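Local coordinates for protein TetR-like transcriptional regulator (Rhodococcus, PDB 3F1B) that probably binds cis-regulatory DNA through an N-terminal helix-turn-helix domain and regulates transcription, as other TetR-family proteins do, at residues V14-Q17 against Q18-A22; D25-D29 against R30-E34. All blocks are in the same frame, centred on the assembly; numbering follows the deposited sequence.

Both contacts use helix 12-30, the first helix of the DNA-binding domain, contact 1 near its start and contact 2 at its end and in the loop that follows, with centres about 16 Å apart. Contact 1 is helical throughout: backbone bonds run up the axis, and Met19 and Leu20 are buried while the charged and amide side chains around them are partly exposed. Contact 2 is where the helix stops. Its chemistry changes accordingly, with Gly31 turning the chain out of the helix, Arg30 reaching forward to a loop carbonyl and two phenylalanines packing together. It is the more buried of the two, yet its loop end, at Phe32 and His33, meets the second subunit.

Contact 1: residues V14-Q17 against Q18-A22; sequences VREQ and QMLDA
Between Val14-Gln17 and Gln18-Ala22 the chain is continuous helix, and its i to i+4 bonds run from Met19 N to Arg15 O (3.0 Å), from Leu20 N to Glu16 O (3.0 Å) and from Asp21 N to Gln17 O. The bond from Gln18 N to Val14 O is weak by comparison. Glu16 and Leu20, one turn apart, lie alongside each other and point the same way, with Glu16 CG 3.9 Å from Leu20 CD1. Glu16 CG stands opposite its own backbone N (chi1 -171°), and a bend at chi2 carries the carboxylate on to a salt bridge with Arg12 and a weak bond to the Tyr55 hydroxyl. Gln17 also bends at chi2, which swings its amide round the helix, across the Gln18 side chain. The two side chains cross, with their amide planes 18° apart and no hydrogen bond between them. Gln17 NE2 lies 3.0 Å from Gln18 N, but both are donors and make no bond, so the placing of the Gln17 amide is doubtful. The Gln17 stem also touches Asp21, CG lying 3.8 Å from Asp21 OD1. Beyond the contact, Asp21 makes a salt bridge with Arg68 of helix 58-77, Leu20 packs on Leu61 and Ala64 of that same helix, and Met19, a selenomethionine, packs on Met50, Leu51 and Tyr54 of helix 48-54. With Gln17 cut back to an alanine, the flank of the Asp21 carboxylate would probably lose its cover, and Arg68 a neighbour. Apolar and charged side chains thus work together in joining this helix to the rest of the DNA-binding domain, while across the contact itself only backbone atoms are hydrogen-bonded.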
ATOM      1  N   VAL A  14     -22.702 -22.613  -1.782  1.00 84.01           N
ATOM      2  CA  VAL A  14     -21.784 -23.647  -1.302  1.00 82.91           C
ATOM      3  C   VAL A  14     -20.695 -24.009  -2.311  1.00 82.12           C
ATOM      4  O   VAL A  14     -19.534 -24.175  -1.923  1.00 82.31           O
ATOM      5  CB  VAL A  14     -22.527 -24.918  -0.848  1.00 83.03           C
ATOM      6  CG1 VAL A  14     -23.202 -25.609  -2.023  1.00 82.97           C
ATOM      7  CG2 VAL A  14     -21.569 -25.859  -0.138  1.00 83.01           C
ATOM      8  N   ARG A  15     -21.062 -24.142  -3.589  1.00 80.72           N
ATOM      9  CA  ARG A  15     -20.070 -24.334  -4.636  1.00 79.06           C
ATOM     10  C   ARG A  15     -19.272 -23.026  -4.759  1.00 77.86           C
ATOM     11  O   ARG A  15     -18.037 -23.043  -4.780  1.00 77.22           O
ATOM     12  CB  ARG A  15     -20.744 -24.723  -5.949  1.00 79.32           C
ATOM     13  CG  ARG A  15     -19.931 -25.698  -6.813  1.00 79.87           C
ATOM     14  CD  ARG A  15     -19.419 -26.921  -6.008  1.00 81.97           C
ATOM     15  NE  ARG A  15     -19.119 -28.094  -6.850  1.00 82.45           N
ATOM     16  CZ  ARG A  15     -19.892 -29.180  -6.987  1.00 82.61           C
ATOM     17  NH1 ARG A  15     -21.047 -29.287  -6.339  1.00 82.04           N
ATOM     18  NH2 ARG A  15     -19.504 -30.172  -7.783  1.00 82.57           N
ATOM     19  N   GLU A  16     -20.015 -21.916  -4.819  1.00 76.30           N
ATOM     20  CA  GLU A  16     -19.543 -20.530  -4.666  1.00 74.83           C
ATOM     21  C   GLU A  16     -18.426 -20.353  -3.638  1.00 72.98           C
ATOM     22  O   GLU A  16     -17.293 -20.010  -3.984  1.00 71.57           O
ATOM     23  CB  GLU A  16     -20.724 -19.686  -4.180  1.00 75.77           C
ATOM     24  CG  GLU A  16     -20.513 -18.182  -4.155  1.00 78.51           C
ATOM     25  CD  GLU A  16     -21.044 -17.541  -5.430  1.00 83.86           C
ATOM     26  OE1 GLU A  16     -20.355 -17.670  -6.485  1.00 85.36           O
ATOM     27  OE2 GLU A  16     -22.158 -16.938  -5.377  1.00 84.48           O
ATOM     28  N   GLN A  17     -18.773 -20.588  -2.376  1.00 71.07           N
ATOM     29  CA  GLN A  17     -17.859 -20.378  -1.275  1.00 69.93           C
ATOM     30  C   GLN A  17     -16.608 -21.235  -1.399  1.00 68.75           C
ATOM     31  O   GLN A  17     -15.523 -20.790  -0.998  1.00 69.26           O
ATOM     32  CB  GLN A  17     -18.554 -20.533   0.084  1.00 69.82           C
ATOM     33  CG  GLN A  17     -17.684 -21.023   1.249  1.00 71.31           C
ATOM     34  CD  GLN A  17     -17.938 -22.502   1.591  1.00 75.18           C
ATOM     35  OE1 GLN A  17     -18.432 -22.816   2.669  1.00 76.14           O
ATOM     36  NE2 GLN A  17     -17.632 -23.407   0.655  1.00 76.64           N
ATOM     37  N   GLN A  18     -16.728 -22.422  -1.989  1.00 66.50           N
ATOM     38  CA  GLN A  18     -15.549 -23.254  -2.190  1.00 64.47           C
ATOM     39  C   GLN A  18     -14.609 -22.686  -3.246  1.00 63.37           C
ATOM     40  O   GLN A  18     -13.378 -22.779  -3.104  1.00 63.89           O
ATOM     41  CB  GLN A  18     -15.955 -24.640  -2.589  1.00 64.35           C
ATOM     42  CG  GLN A  18     -16.334 -25.496  -1.455  1.00 65.32           C
ATOM     43  CD  GLN A  18     -16.743 -26.869  -1.930  1.00 68.65           C
ATOM     44  OE1 GLN A  18     -16.451 -27.256  -3.072  1.00 70.59           O
ATOM     45  NE2 GLN A  18     -17.434 -27.612  -1.074  1.00 67.25           N
HETATM   46  N   MSE A  19     -15.183 -22.091  -4.294  1.00 61.10           N
HETATM   47  CA  MSE A  19     -14.405 -21.517  -5.395  1.00 58.87           C
HETATM   48  C   MSE A  19     -13.725 -20.229  -4.971  1.00 57.15           C
HETATM   49  O   MSE A  19     -12.633 -19.946  -5.398  1.00 57.35           O
HETATM   50  CB  MSE A  19     -15.310 -21.199  -6.582  1.00 58.45           C
HETATM   51  CG  MSE A  19     -15.565 -22.367  -7.484  1.00 61.98           C
HETATM   52 SE   MSE A  19     -16.996 -22.065  -8.797  0.75 66.79          SE
HETATM   53  CE  MSE A  19     -16.519 -23.514  -9.999  1.00 69.54           C
ATOM     54  N   LEU A  20     -14.399 -19.435  -4.164  1.00 55.27           N
ATOM     55  CA  LEU A  20     -13.873 -18.173  -3.714  1.00 54.28           C
ATOM     56  C   LEU A  20     -12.776 -18.349  -2.648  1.00 54.32           C
ATOM     57  O   LEU A  20     -11.765 -17.626  -2.654  1.00 53.04           O
ATOM     58  CB  LEU A  20     -15.022 -17.242  -3.278  1.00 54.15           C
ATOM     59  CG  LEU A  20     -15.943 -16.722  -4.424  1.00 51.84           C
ATOM     60  CD1 LEU A  20     -17.217 -16.101  -3.897  1.00 53.71           C
ATOM     61  CD2 LEU A  20     -15.307 -15.738  -5.386  1.00 52.91           C
ATOM     62  N   ASP A  21     -12.935 -19.348  -1.781  1.00 54.16           N
ATOM     63  CA  ASP A  21     -11.900 -19.674  -0.794  1.00 53.89           C
ATOM     64  C   ASP A  21     -10.600 -20.093  -1.457  1.00 54.06           C
ATOM     65  O   ASP A  21      -9.500 -19.787  -0.988  1.00 53.76           O
ATOM     66  CB  ASP A  21     -12.361 -20.834   0.090  1.00 54.06           C
ATOM     67  CG  ASP A  21     -13.445 -20.437   1.046  1.00 54.61           C
ATOM     68  OD1 ASP A  21     -13.972 -21.309   1.746  1.00 56.49           O
ATOM     69  OD2 ASP A  21     -13.784 -19.242   1.109  1.00 59.15           O
ATOM     70  N   ALA A  22     -10.734 -20.845  -2.533  1.00 54.18           N
ATOM     71  CA  ALA A  22      -9.578 -21.359  -3.255  1.00 54.36           C
ATOM     72  C   ALA A  22      -8.898 -20.258  -4.081  1.00 54.70           C
ATOM     73  O   ALA A  22      -7.691 -20.297  -4.300  1.00 54.53           O
ATOM     74  CB  ALA A  22     -10.021 -22.482  -4.163  1.00 54.89           C
TER

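Contact 2: residues D25-D29 against R30-E34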
ATOM      1  N   ASP A  25      -6.799 -18.059  -1.628  1.00 57.66           N
ATOM      2  CA  ASP A  25      -5.524 -18.789  -1.543  1.00 59.35           C
ATOM      3  C   ASP A  25      -4.571 -18.417  -2.662  1.00 59.10           C
ATOM      4  O   ASP A  25      -3.557 -17.728  -2.452  1.00 58.96           O
ATOM      5  CB  ASP A  25      -5.777 -20.298  -1.630  1.00 60.23           C
ATOM      6  CG  ASP A  25      -6.583 -20.831  -0.459  1.00 63.41           C
ATOM      7  OD1 ASP A  25      -6.673 -22.074  -0.331  1.00 67.23           O
ATOM      8  OD2 ASP A  25      -7.136 -20.025   0.336  1.00 68.49           O
ATOM      9  N   VAL A  26      -4.931 -18.845  -3.860  1.00 58.70           N
ATOM     10  CA  VAL A  26      -4.058 -18.683  -4.989  1.00 58.94           C
ATOM     11  C   VAL A  26      -3.725 -17.212  -5.241  1.00 58.98           C
ATOM     12  O   VAL A  26      -2.580 -16.887  -5.569  1.00 60.01           O
ATOM     13  CB  VAL A  26      -4.616 -19.386  -6.259  1.00 59.21           C
ATOM     14  CG1 VAL A  26      -3.511 -19.530  -7.288  1.00 58.49           C
ATOM     15  CG2 VAL A  26      -5.196 -20.759  -5.916  1.00 58.28           C
ATOM     16  N   PHE A  27      -4.688 -16.310  -5.084  1.00 58.84           N
ATOM     17  CA  PHE A  27      -4.382 -14.907  -5.323  1.00 58.72           C
ATOM     18  C   PHE A  27      -3.414 -14.347  -4.264  1.00 59.53           C
ATOM     19  O   PHE A  27      -2.500 -13.575  -4.589  1.00 59.41           O
ATOM     20  CB  PHE A  27      -5.639 -14.063  -5.357  1.00 58.30           C
ATOM     21  CG  PHE A  27      -6.377 -14.111  -6.646  1.00 58.20           C
ATOM     22  CD1 PHE A  27      -5.718 -13.880  -7.857  1.00 57.99           C
ATOM     23  CD2 PHE A  27      -7.781 -14.340  -6.648  1.00 59.17           C
ATOM     24  CE1 PHE A  27      -6.429 -13.923  -9.073  1.00 58.34           C
ATOM     25  CE2 PHE A  27      -8.504 -14.374  -7.818  1.00 57.22           C
ATOM     26  CZ  PHE A  27      -7.822 -14.168  -9.060  1.00 59.34           C
ATOM     27  N   SER A  28      -3.624 -14.721  -2.997  1.00 60.37           N
ATOM     28  CA  SER A  28      -2.744 -14.254  -1.915  1.00 61.36           C
ATOM     29  C   SER A  28      -1.397 -14.975  -1.968  1.00 61.79           C
ATOM     30  O   SER A  28      -0.361 -14.367  -1.758  1.00 61.96           O
ATOM     31  CB  SER A  28      -3.394 -14.373  -0.527  1.00 60.94           C
ATOM     32  OG  SER A  28      -3.487 -15.725  -0.121  1.00 62.99           O
ATOM     33  N   ASP A  29      -1.418 -16.268  -2.268  1.00 62.44           N
ATOM     34  CA  ASP A  29      -0.197 -17.027  -2.450  1.00 62.17           C
ATOM     35  C   ASP A  29       0.709 -16.426  -3.532  1.00 61.61           C
ATOM     36  O   ASP A  29       1.889 -16.205  -3.299  1.00 61.97           O
ATOM     37  CB  ASP A  29      -0.543 -18.481  -2.787  1.00 62.61           C
ATOM     38  CG  ASP A  29       0.591 -19.458  -2.446  1.00 65.50           C
ATOM     39  OD1 ASP A  29       1.500 -19.087  -1.667  1.00 67.11           O
ATOM     40  OD2 ASP A  29       0.573 -20.612  -2.945  1.00 68.13           O
ATOM     41  N   ARG A  30       0.149 -16.126  -4.696  1.00 61.56           N
ATOM     42  CA  ARG A  30       0.958 -15.893  -5.900  1.00 61.04           C
ATOM     43  C   ARG A  30       0.800 -14.516  -6.521  1.00 60.44           C
ATOM     44  O   ARG A  30       1.575 -14.145  -7.405  1.00 60.88           O
ATOM     45  CB  ARG A  30       0.604 -16.917  -6.978  1.00 61.01           C
ATOM     46  CG  ARG A  30       0.600 -18.359  -6.515  1.00 62.50           C
ATOM     47  CD  ARG A  30       1.133 -19.305  -7.619  1.00 65.03           C
ATOM     48  NE  ARG A  30       0.333 -19.284  -8.852  1.00 66.15           N
ATOM     49  CZ  ARG A  30      -0.183 -20.361  -9.448  1.00 66.97           C
ATOM     50  NH1 ARG A  30       0.012 -21.575  -8.942  1.00 68.12           N
ATOM     51  NH2 ARG A  30      -0.888 -20.228 -10.568  1.00 66.93           N
ATOM     52  N   GLY A  31      -0.213 -13.774  -6.101  1.00 59.01           N
ATOM     53  CA  GLY A  31      -0.524 -12.512  -6.743  1.00 58.30           C
ATOM     54  C   GLY A  31      -1.328 -12.698  -8.008  1.00 57.94           C
ATOM     55  O   GLY A  31      -1.313 -13.786  -8.593  1.00 58.30           O
ATOM     56  N   PHE A  32      -1.996 -11.625  -8.442  1.00 57.66           N
ATOM     57  CA  PHE A  32      -2.950 -11.658  -9.555  1.00 58.55           C
ATOM     58  C   PHE A  32      -2.397 -12.194 -10.867  1.00 60.07           C
ATOM     59  O   PHE A  32      -2.996 -13.088 -11.458  1.00 60.50           O
ATOM     60  CB  PHE A  32      -3.612 -10.292  -9.807  1.00 57.63           C
ATOM     61  CG  PHE A  32      -4.518 -10.272 -11.029  1.00 57.21           C
ATOM     62  CD1 PHE A  32      -5.873 -10.573 -10.914  1.00 55.11           C
ATOM     63  CD2 PHE A  32      -4.010  -9.967 -12.299  1.00 57.21           C
ATOM     64  CE1 PHE A  32      -6.718 -10.570 -12.023  1.00 54.47           C
ATOM     65  CE2 PHE A  32      -4.848  -9.967 -13.420  1.00 57.94           C
ATOM     66  CZ  PHE A  32      -6.216 -10.286 -13.274  1.00 56.95           C
ATOM     67  N   HIS A  33      -1.282 -11.625 -11.342  1.00 61.80           N
ATOM     68  CA  HIS A  33      -0.741 -11.989 -12.651  1.00 63.11           C
ATOM     69  C   HIS A  33      -0.245 -13.467 -12.689  1.00 63.68           C
ATOM     70  O   HIS A  33      -0.468 -14.166 -13.688  1.00 64.36           O
ATOM     71  CB  HIS A  33       0.350 -10.987 -13.067  1.00 63.39           C
ATOM     72  CG  HIS A  33       0.351 -10.641 -14.530  1.00 63.88           C
ATOM     73  ND1 HIS A  33       1.280 -11.139 -15.424  1.00 63.81           N
ATOM     74  CD2 HIS A  33      -0.445  -9.814 -15.243  1.00 63.71           C
ATOM     75  CE1 HIS A  33       1.038 -10.652 -16.629  1.00 62.93           C
ATOM     76  NE2 HIS A  33      -0.002  -9.843 -16.546  0.50 63.70           N
ATOM     77  N   GLU A  34       0.388 -13.933 -11.599  1.00 63.86           N
ATOM     78  CA  GLU A  34       0.981 -15.282 -11.522  1.00 63.64           C
ATOM     79  C   GLU A  34       0.007 -16.345 -11.001  1.00 63.68           C
ATOM     80  O   GLU A  34       0.355 -17.525 -10.930  1.00 63.75           O
ATOM     81  CB  GLU A  34       2.268 -15.276 -10.687  1.00 63.84           C
ATOM     82  CG  GLU A  34       3.317 -16.354 -11.067  1.00 65.27           C
ATOM     83  CD  GLU A  34       4.221 -15.958 -12.248  1.00 66.33           C
ATOM     84  OE1 GLU A  34       5.322 -16.543 -12.403  1.00 68.26           O
ATOM     85  OE2 GLU A  34       3.839 -15.060 -13.030  1.00 67.10           O
TER
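Two backbone bonds close the last turn of helix 12-30: Gly31 N to Phe27 O at 2.7 Å and Arg30 N to Val26 O at 3.0 Å. Gly31 is where the chain leaves the helix; with phi 81° and psi 160° a side chain would collide with the carbonyl oxygen of Arg30, which accounts for a glycine. Arg30 then reaches forward into the loop, its NE bonding Glu34 O at 2.7 Å from above that carbonyl plane, with a weak second bond from NH2 to the same oxygen. Bends at chi2 and chi3 turn the guanidinium flat over Val26, whose CG1 sits 4.0 Å from its plane, over the centre. Held by Glu34 O and lying against Val26, the group should be restricted in rotation and tie the loop back to the helix. Farther out, Phe27 and Phe32 run side by side, CE1 of Phe27 being 3.9 Å from CD1 of Phe32, and Gly31 O approaches the edge of the Phe27 ring. Both rings meet Phe62 of helix 58-77 edge-to-face, and Lys58 adds a cation-pi contact to Phe32. Val26 rests on Ile40 of helix 37-43, Phe27 on Val111 of helix 106-115, and Phe32 stacks edge-to-face on His33 of the second subunit, so this helix end sits where the DNA-binding domain, the C-terminal domain and the dimer partner come together.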